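Local coordinates for protein TonB-dependent siderophore receptor (Pseudomonas aeruginosa 39016, PDB 5NEC) that probably takes up iron-loaded siderophores, and siderophore-drug conjugates, across the outer membrane as a plugged beta-barrel receptor driven by TonB, at residues D29-N34 with K595-A600; I127-G132 with G145-V150. All coordinates share one frame; numbering follows the deposited sequence.

Contact 1 of 2, residues D29-N34 with K595-A600; sequences DETTYN and KWKVFA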
ATOM      1  N   ASP A  29      13.884   9.970 -19.489  1.00 93.91           N
ATOM      2  CA  ASP A  29      13.009  11.091 -19.000  1.00 94.59           C
ATOM      3  C   ASP A  29      12.429  10.767 -17.615  1.00 91.97           C
ATOM      4  O   ASP A  29      11.499   9.960 -17.485  1.00 93.25           O
ATOM      5  CB  ASP A  29      11.877  11.388 -20.009  1.00 97.69           C
ATOM      6  CG  ASP A  29      10.973  12.555 -19.580  1.00 99.75           C
ATOM      7  OD1 ASP A  29      11.465  13.517 -18.949  1.00100.81           O
ATOM      8  OD2 ASP A  29       9.759  12.511 -19.883  1.00100.41           O
ATOM      9  N   GLU A  30      12.971  11.417 -16.588  1.00 90.73           N
ATOM     10  CA  GLU A  30      12.552  11.188 -15.201  1.00 87.43           C
ATOM     11  C   GLU A  30      11.226  11.866 -14.813  1.00 82.77           C
ATOM     12  O   GLU A  30      10.641  11.503 -13.785  1.00 80.78           O
ATOM     13  CB  GLU A  30      13.665  11.640 -14.240  1.00 90.30           C
ATOM     14  CG  GLU A  30      15.009  10.929 -14.410  1.00 93.81           C
ATOM     15  CD  GLU A  30      14.935   9.406 -14.304  1.00 97.64           C
ATOM     16  OE1 GLU A  30      14.033   8.896 -13.606  1.00102.51           O
ATOM     17  OE2 GLU A  30      15.781   8.706 -14.911  1.00 99.30           O
ATOM     18  N   THR A  31      10.763  12.829 -15.624  1.00 78.64           N
ATOM     19  CA  THR A  31       9.501  13.554 -15.401  1.00 75.23           C
ATOM     20  C   THR A  31       8.270  12.873 -16.026  1.00 71.28           C
ATOM     21  O   THR A  31       7.184  13.446 -16.036  1.00 71.49           O
ATOM     22  CB  THR A  31       9.567  15.002 -15.971  1.00 76.82           C
ATOM     23  OG1 THR A  31       9.564  14.962 -17.406  1.00 75.92           O
ATOM     24  CG2 THR A  31      10.809  15.752 -15.479  1.00 77.86           C
ATOM     25  N   THR A  32       8.430  11.671 -16.564  1.00 67.94           N
ATOM     26  CA  THR A  32       7.322  10.989 -17.220  1.00 66.70           C
ATOM     27  C   THR A  32       6.200  10.581 -16.235  1.00 65.35           C
ATOM     28  O   THR A  32       6.461  10.198 -15.081  1.00 63.52           O
ATOM     29  CB  THR A  32       7.823   9.751 -18.006  1.00 68.24           C
ATOM     30  OG1 THR A  32       6.788   9.279 -18.878  1.00 68.11           O
ATOM     31  CG2 THR A  32       8.279   8.610 -17.068  1.00 68.25           C
ATOM     32  N   TYR A  33       4.965  10.696 -16.714  1.00 64.03           N
ATOM     33  CA  TYR A  33       3.778  10.155 -16.055  1.00 63.32           C
ATOM     34  C   TYR A  33       3.413   8.761 -16.563  1.00 64.49           C
ATOM     35  O   TYR A  33       2.494   8.143 -16.031  1.00 64.56           O
ATOM     36  CB  TYR A  33       2.582  11.097 -16.250  1.00 61.30           C
ATOM     37  CG  TYR A  33       2.458  12.231 -15.253  1.00 59.63           C
ATOM     38  CD1 TYR A  33       3.525  12.638 -14.441  1.00 58.06           C
ATOM     39  CD2 TYR A  33       1.251  12.928 -15.146  1.00 59.20           C
ATOM     40  CE1 TYR A  33       3.374  13.685 -13.547  1.00 57.51           C
ATOM     41  CE2 TYR A  33       1.105  13.983 -14.268  1.00 56.90           C
ATOM     42  CZ  TYR A  33       2.164  14.356 -13.475  1.00 56.39           C
ATOM     43  OH  TYR A  33       1.998  15.392 -12.604  1.00 56.63           O
ATOM     44  N   ASN A  34       4.124   8.273 -17.578  1.00 68.59           N
ATOM     45  CA  ASN A  34       3.949   6.908 -18.078  1.00 72.26           C
ATOM     46  C   ASN A  34       5.263   6.145 -18.018  1.00 73.69           C
ATOM     47  O   ASN A  34       6.282   6.636 -18.487  1.00 78.31           O
ATOM     48  CB  ASN A  34       3.443   6.905 -19.518  1.00 74.26           C
ATOM     49  CG  ASN A  34       3.140   5.498 -20.017  1.00 75.36           C
ATOM     50  OD1 ASN A  34       2.069   4.966 -19.752  1.00 75.84           O
ATOM     51  ND2 ASN A  34       4.099   4.876 -20.709  1.00 75.40           N
ATOM     52  N   LYS A 595       2.398  20.236 -23.315  1.00 72.86           N
ATOM     53  CA  LYS A 595       2.349  20.880 -21.997  1.00 71.42           C
ATOM     54  C   LYS A 595       1.404  20.222 -20.985  1.00 68.04           C
ATOM     55  O   LYS A 595       1.499  20.509 -19.804  1.00 64.41           O
ATOM     56  CB  LYS A 595       1.945  22.340 -22.172  1.00 72.82           C
ATOM     57  CG  LYS A 595       2.853  23.143 -23.073  1.00 74.77           C
ATOM     58  CD  LYS A 595       2.379  24.595 -23.089  1.00 75.66           C
ATOM     59  CE  LYS A 595       3.472  25.524 -23.558  1.00 76.05           C
ATOM     60  NZ  LYS A 595       2.914  26.886 -23.690  1.00 76.59           N
ATOM     61  N   TRP A 596       0.532  19.324 -21.441  1.00 67.51           N
ATOM     62  CA  TRP A 596      -0.580  18.826 -20.644  1.00 68.24           C
ATOM     63  C   TRP A 596      -0.414  17.324 -20.364  1.00 68.37           C
ATOM     64  O   TRP A 596      -0.555  16.507 -21.276  1.00 67.95           O
ATOM     65  CB  TRP A 596      -1.895  19.114 -21.383  1.00 69.49           C
ATOM     66  CG  TRP A 596      -3.159  18.816 -20.635  1.00 69.98           C
ATOM     67  CD1 TRP A 596      -3.315  18.726 -19.285  1.00 69.91           C
ATOM     68  CD2 TRP A 596      -4.460  18.614 -21.202  1.00 71.34           C
ATOM     69  NE1 TRP A 596      -4.623  18.461 -18.974  1.00 70.16           N
ATOM     70  CE2 TRP A 596      -5.351  18.383 -20.131  1.00 70.29           C
ATOM     71  CE3 TRP A 596      -4.958  18.589 -22.514  1.00 72.03           C
ATOM     72  CZ2 TRP A 596      -6.715  18.134 -20.325  1.00 69.68           C
ATOM     73  CZ3 TRP A 596      -6.311  18.340 -22.711  1.00 72.26           C
ATOM     74  CH2 TRP A 596      -7.176  18.118 -21.615  1.00 71.78           C
ATOM     75  N   LYS A 597      -0.116  16.987 -19.102  1.00 66.07           N
ATOM     76  CA  LYS A 597       0.058  15.602 -18.655  1.00 65.56           C
ATOM     77  C   LYS A 597      -1.138  15.090 -17.861  1.00 63.31           C
ATOM     78  O   LYS A 597      -1.851  15.852 -17.216  1.00 62.49           O
ATOM     79  CB  LYS A 597       1.317  15.462 -17.798  1.00 65.31           C
ATOM     80  CG  LYS A 597       2.582  15.719 -18.581  1.00 67.00           C
ATOM     81  CD  LYS A 597       3.809  15.216 -17.856  1.00 68.04           C
ATOM     82  CE  LYS A 597       4.111  16.066 -16.637  1.00 69.04           C
ATOM     83  NZ  LYS A 597       5.472  15.775 -16.111  1.00 68.71           N
ATOM     84  N   VAL A 598      -1.329  13.777 -17.901  1.00 61.10           N
ATOM     85  CA  VAL A 598      -2.446  13.139 -17.231  1.00 59.07           C
ATOM     86  C   VAL A 598      -2.057  11.760 -16.654  1.00 57.05           C
ATOM     87  O   VAL A 598      -1.279  11.013 -17.254  1.00 55.04           O
ATOM     88  CB  VAL A 598      -3.672  13.063 -18.172  1.00 60.56           C
ATOM     89  CG1 VAL A 598      -3.527  11.948 -19.198  1.00 61.49           C
ATOM     90  CG2 VAL A 598      -4.956  12.902 -17.378  1.00 61.17           C
ATOM     91  N   PHE A 599      -2.576  11.474 -15.459  1.00 53.56           N
ATOM     92  CA  PHE A 599      -2.491  10.161 -14.849  1.00 52.30           C
ATOM     93  C   PHE A 599      -3.851   9.919 -14.211  1.00 50.61           C
ATOM     94  O   PHE A 599      -4.226  10.613 -13.274  1.00 49.48           O
ATOM     95  CB  PHE A 599      -1.376  10.149 -13.814  1.00 53.15           C
ATOM     96  CG  PHE A 599      -1.078   8.793 -13.251  1.00 53.81           C
ATOM     97  CD1 PHE A 599      -0.242   7.905 -13.948  1.00 54.92           C
ATOM     98  CD2 PHE A 599      -1.597   8.403 -12.012  1.00 52.74           C
ATOM     99  CE1 PHE A 599       0.055   6.646 -13.435  1.00 54.30           C
ATOM    100  CE2 PHE A 599      -1.302   7.143 -11.489  1.00 53.40           C
ATOM    101  CZ  PHE A 599      -0.473   6.264 -12.200  1.00 53.75           C
ATOM    102  N   ALA A 600      -4.604   8.966 -14.755  1.00 49.76           N
ATOM    103  CA  ALA A 600      -6.029   8.836 -14.448  1.00 48.56           C
ATOM    104  C   ALA A 600      -6.553   7.425 -14.658  1.00 47.60           C
ATOM    105  O   ALA A 600      -6.015   6.681 -15.456  1.00 47.75           O
ATOM    106  CB  ALA A 600      -6.838   9.827 -15.282  1.00 50.05           C
TER
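K597 reaches off the barrel wall and lays its aliphatic arm across the ring of Y33, the two side chains crossing at about a right angle. K597 CE lies over the centre of the face, 4.0 Å from the Y33 ring centroid and only 12° off the ring normal, a CH-pi contact. K597 NZ has travelled past the centre, 4.4 Å from the same centroid, which makes an off-centre cation-pi contact. The bend that carries it there is at chi3 (-70°), where the otherwise extended lysine chain folds over toward the N-terminal segment. Its ammonium group then donates to the carbonyl oxygen of T31, K597 NZ to T31 O 2.9 Å, approaching in the carbonyl plane. One lysine thus serves both a ring face and a backbone oxygen, and the bond joins the barrel strand to the third residue of the type I turn D29 to T32; inside that turn T31 OG1 donates to D29 OD1 at 2.8 Å.

Nearer the strand backbone, K597 CB meets the CD2 side of the tyrosine ring, 3.7 Å from Y33 CD2, while V598 O lies near the ring plane at the edge. F599 CG stands anti to its backbone N (chi1 -172°), and the edge of the phenylalanine ring meets the tyrosine backbone, F599 CD1 lying 3.4 Å from Y33 O; F599 CB packs on Y33 CD2. The phenol end of Y33 is held from outside the pair, by D64 of the helix 59-64 and by W644 of the neighbouring barrel strand 639-650. This is the N-terminal loop ahead of strand 54-57, docked on the inner wall of a TonB-dependent receptor barrel.

Contact 2 of 2, residues I127-G132 with G145-V150; sequences IEVSKG and GSLNLV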
ATOM      1  N   ILE A 127       5.846   2.771  -7.827  1.00 50.78           N
ATOM      2  CA  ILE A 127       4.935   1.794  -7.243  1.00 50.92           C
ATOM      3  C   ILE A 127       4.204   1.056  -8.369  1.00 50.51           C
ATOM      4  O   ILE A 127       3.484   1.670  -9.148  1.00 50.34           O
ATOM      5  CB  ILE A 127       3.929   2.499  -6.303  1.00 50.14           C
ATOM      6  CG1 ILE A 127       4.676   3.170  -5.140  1.00 50.29           C
ATOM      7  CG2 ILE A 127       2.882   1.535  -5.771  1.00 49.42           C
ATOM      8  CD1 ILE A 127       3.952   4.374  -4.589  1.00 51.88           C
ATOM      9  N   GLU A 128       4.385  -0.259  -8.438  1.00 50.72           N
ATOM     10  CA  GLU A 128       3.792  -1.078  -9.501  1.00 52.22           C
ATOM     11  C   GLU A 128       2.589  -1.865  -8.965  1.00 51.11           C
ATOM     12  O   GLU A 128       2.740  -2.709  -8.085  1.00 50.70           O
ATOM     13  CB  GLU A 128       4.855  -2.014 -10.083  1.00 54.39           C
ATOM     14  CG  GLU A 128       6.095  -1.263 -10.573  1.00 55.93           C
ATOM     15  CD  GLU A 128       7.169  -2.151 -11.188  1.00 57.41           C
ATOM     16  OE1 GLU A 128       7.089  -3.392 -11.065  1.00 59.35           O
ATOM     17  OE2 GLU A 128       8.114  -1.586 -11.790  1.00 59.51           O
ATOM     18  N   VAL A 129       1.400  -1.567  -9.495  1.00 49.66           N
ATOM     19  CA  VAL A 129       0.145  -2.191  -9.067  1.00 49.72           C
ATOM     20  C   VAL A 129      -0.309  -3.226 -10.093  1.00 50.89           C
ATOM     21  O   VAL A 129      -0.734  -2.867 -11.170  1.00 52.27           O
ATOM     22  CB  VAL A 129      -0.976  -1.130  -8.892  1.00 49.99           C
ATOM     23  CG1 VAL A 129      -2.201  -1.725  -8.195  1.00 49.83           C
ATOM     24  CG2 VAL A 129      -0.455   0.063  -8.097  1.00 49.87           C
ATOM     25  N   SER A 130      -0.216  -4.505  -9.747  1.00 53.16           N
ATOM     26  CA  SER A 130      -0.825  -5.590 -10.533  1.00 53.62           C
ATOM     27  C   SER A 130      -2.227  -5.860 -10.022  1.00 54.88           C
ATOM     28  O   SER A 130      -2.401  -6.236  -8.869  1.00 52.03           O
ATOM     29  CB  SER A 130      -0.006  -6.867 -10.401  1.00 54.18           C
ATOM     30  OG  SER A 130       1.142  -6.764 -11.205  1.00 57.01           O
ATOM     31  N   LYS A 131      -3.226  -5.693 -10.878  1.00 58.72           N
ATOM     32  CA  LYS A 131      -4.623  -5.778 -10.430  1.00 61.14           C
ATOM     33  C   LYS A 131      -5.193  -7.196 -10.446  1.00 62.62           C
ATOM     34  O   LYS A 131      -6.033  -7.518  -9.629  1.00 64.81           O
ATOM     35  CB  LYS A 131      -5.490  -4.792 -11.207  1.00 62.21           C
ATOM     36  CG  LYS A 131      -4.934  -3.373 -11.138  1.00 64.27           C
ATOM     37  CD  LYS A 131      -5.988  -2.331 -10.819  1.00 67.17           C
ATOM     38  CE  LYS A 131      -5.588  -0.959 -11.356  1.00 70.24           C
ATOM     39  NZ  LYS A 131      -6.715   0.013 -11.219  1.00 71.60           N
ATOM     40  N   GLY A 132      -4.726  -8.045 -11.346  1.00 65.68           N
ATOM     41  CA  GLY A 132      -5.063  -9.464 -11.308  1.00 68.52           C
ATOM     42  C   GLY A 132      -3.827 -10.231 -10.897  1.00 72.74           C
ATOM     43  O   GLY A 132      -2.788  -9.626 -10.624  1.00 75.70           O
ATOM     44  N   GLY A 145      -4.398  -9.571  -6.608  1.00 66.31           N
ATOM     45  CA  GLY A 145      -3.565  -8.441  -7.065  1.00 60.01           C
ATOM     46  C   GLY A 145      -2.396  -8.181  -6.114  1.00 55.78           C
ATOM     47  O   GLY A 145      -2.378  -8.688  -4.995  1.00 55.72           O
ATOM     48  N   SER A 146      -1.415  -7.397  -6.547  1.00 51.73           N
ATOM     49  CA  SER A 146      -0.261  -7.093  -5.699  1.00 50.33           C
ATOM     50  C   SER A 146       0.333  -5.703  -5.926  1.00 48.32           C
ATOM     51  O   SER A 146       0.028  -5.020  -6.909  1.00 47.96           O
ATOM     52  CB  SER A 146       0.819  -8.164  -5.877  1.00 50.26           C
ATOM     53  OG  SER A 146       1.247  -8.214  -7.217  1.00 50.20           O
ATOM     54  N   LEU A 147       1.140  -5.286  -4.954  1.00 48.02           N
ATOM     55  CA  LEU A 147       1.915  -4.051  -5.010  1.00 47.87           C
ATOM     56  C   LEU A 147       3.373  -4.449  -5.042  1.00 47.28           C
ATOM     57  O   LEU A 147       3.796  -5.277  -4.246  1.00 47.54           O
ATOM     58  CB  LEU A 147       1.677  -3.172  -3.781  1.00 48.47           C
ATOM     59  CG  LEU A 147       0.249  -2.738  -3.439  1.00 50.13           C
ATOM     60  CD1 LEU A 147       0.232  -1.934  -2.156  1.00 49.96           C
ATOM     61  CD2 LEU A 147      -0.343  -1.914  -4.564  1.00 51.67           C
ATOM     62  N   ASN A 148       4.124  -3.871  -5.972  1.00 46.62           N
ATOM     63  CA  ASN A 148       5.562  -3.999  -6.002  1.00 46.47           C
ATOM     64  C   ASN A 148       6.224  -2.624  -5.885  1.00 45.79           C
ATOM     65  O   ASN A 148       6.104  -1.778  -6.781  1.00 46.58           O
ATOM     66  CB  ASN A 148       6.031  -4.710  -7.276  1.00 47.14           C
ATOM     67  CG  ASN A 148       7.512  -5.041  -7.239  1.00 46.62           C
ATOM     68  OD1 ASN A 148       8.058  -5.419  -6.193  1.00 46.63           O
ATOM     69  ND2 ASN A 148       8.175  -4.866  -8.368  1.00 48.50           N
ATOM     70  N   LEU A 149       6.934  -2.434  -4.775  1.00 45.66           N
ATOM     71  CA  LEU A 149       7.581  -1.179  -4.448  1.00 47.38           C
ATOM     72  C   LEU A 149       9.045  -1.220  -4.882  1.00 48.03           C
ATOM     73  O   LEU A 149       9.828  -1.986  -4.316  1.00 50.14           O
ATOM     74  CB  LEU A 149       7.485  -0.927  -2.940  1.00 47.22           C
ATOM     75  CG  LEU A 149       6.120  -1.089  -2.283  1.00 47.54           C
ATOM     76  CD1 LEU A 149       6.210  -0.559  -0.865  1.00 48.41           C
ATOM     77  CD2 LEU A 149       5.020  -0.392  -3.063  1.00 48.21           C
ATOM     78  N   VAL A 150       9.409  -0.400  -5.865  1.00 47.42           N
ATOM     79  CA  VAL A 150      10.771  -0.395  -6.404  1.00 49.49           C
ATOM     80  C   VAL A 150      11.657   0.574  -5.589  1.00 48.92           C
ATOM     81  O   VAL A 150      11.391   1.774  -5.554  1.00 48.27           O
ATOM     82  CB  VAL A 150      10.769  -0.005  -7.914  1.00 51.57           C
ATOM     83  CG1 VAL A 150      12.159  -0.148  -8.533  1.00 51.73           C
ATOM     84  CG2 VAL A 150       9.751  -0.852  -8.689  1.00 51.19           C
TER
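Two antiparallel strands from the central sheet of the plug meet here, running at 162° to each other. E128 and N148 form a hydrogen-bonded pair, N148 N to E128 O and E128 N to N148 O both at 2.8 Å and nearly straight. S130 and S146 make the next such pair, with S146 N 2.8 Å from S130 O.

On the polar face E128 and N148 also lie side by side. E128 runs extended beyond CG (chi2 -179°), which carries its carboxylate out to the N148 amide, and N148 ND2 donates to E128 OE1 at 3.3 Å. The amide keeps this bond in its own plane, yet meets the carboxylate from above, the two planes standing 69° apart. Q126, S38 and A39 hold the carboxylate too, and G110 binds N148 OD1, so this buried polar pair is held by several partners. Beside it V150 CG2 packs 3.6 Å from E128 OE2.

The other face is aliphatic. I127 CG2 meets L149 CD2 at 4.0 Å and V129 CG2 meets L147 CD2 at 4.1 Å, each pair pointing the same way; I127, V129 and L149 also touch helix 70-74. One polar and one greasy face suit a sheet buried within the plug of a TonB-dependent receptor.

Overall arrangement
Contact 1 joins the start of the modelled chain to barrel strand 596-609, whereas contact 2 lies wholly inside the region between, pairing strands 124-130 and 146-151 of the five-stranded mixed plug sheet. Along the chain, contact 2 is therefore nested in the long loop that contact 1 closes. Their centres are 19 Å apart and their nearest atoms about 7 Å, without touching. Strand 54-57 links them: it borders 124-130 in the plug sheet, and its T55 and V57 also touch F599 on the barrel. One contact thus builds the plug from within and the other sets the N-terminal loop against the barrel wall, the two-part architecture of TonB-dependent receptors.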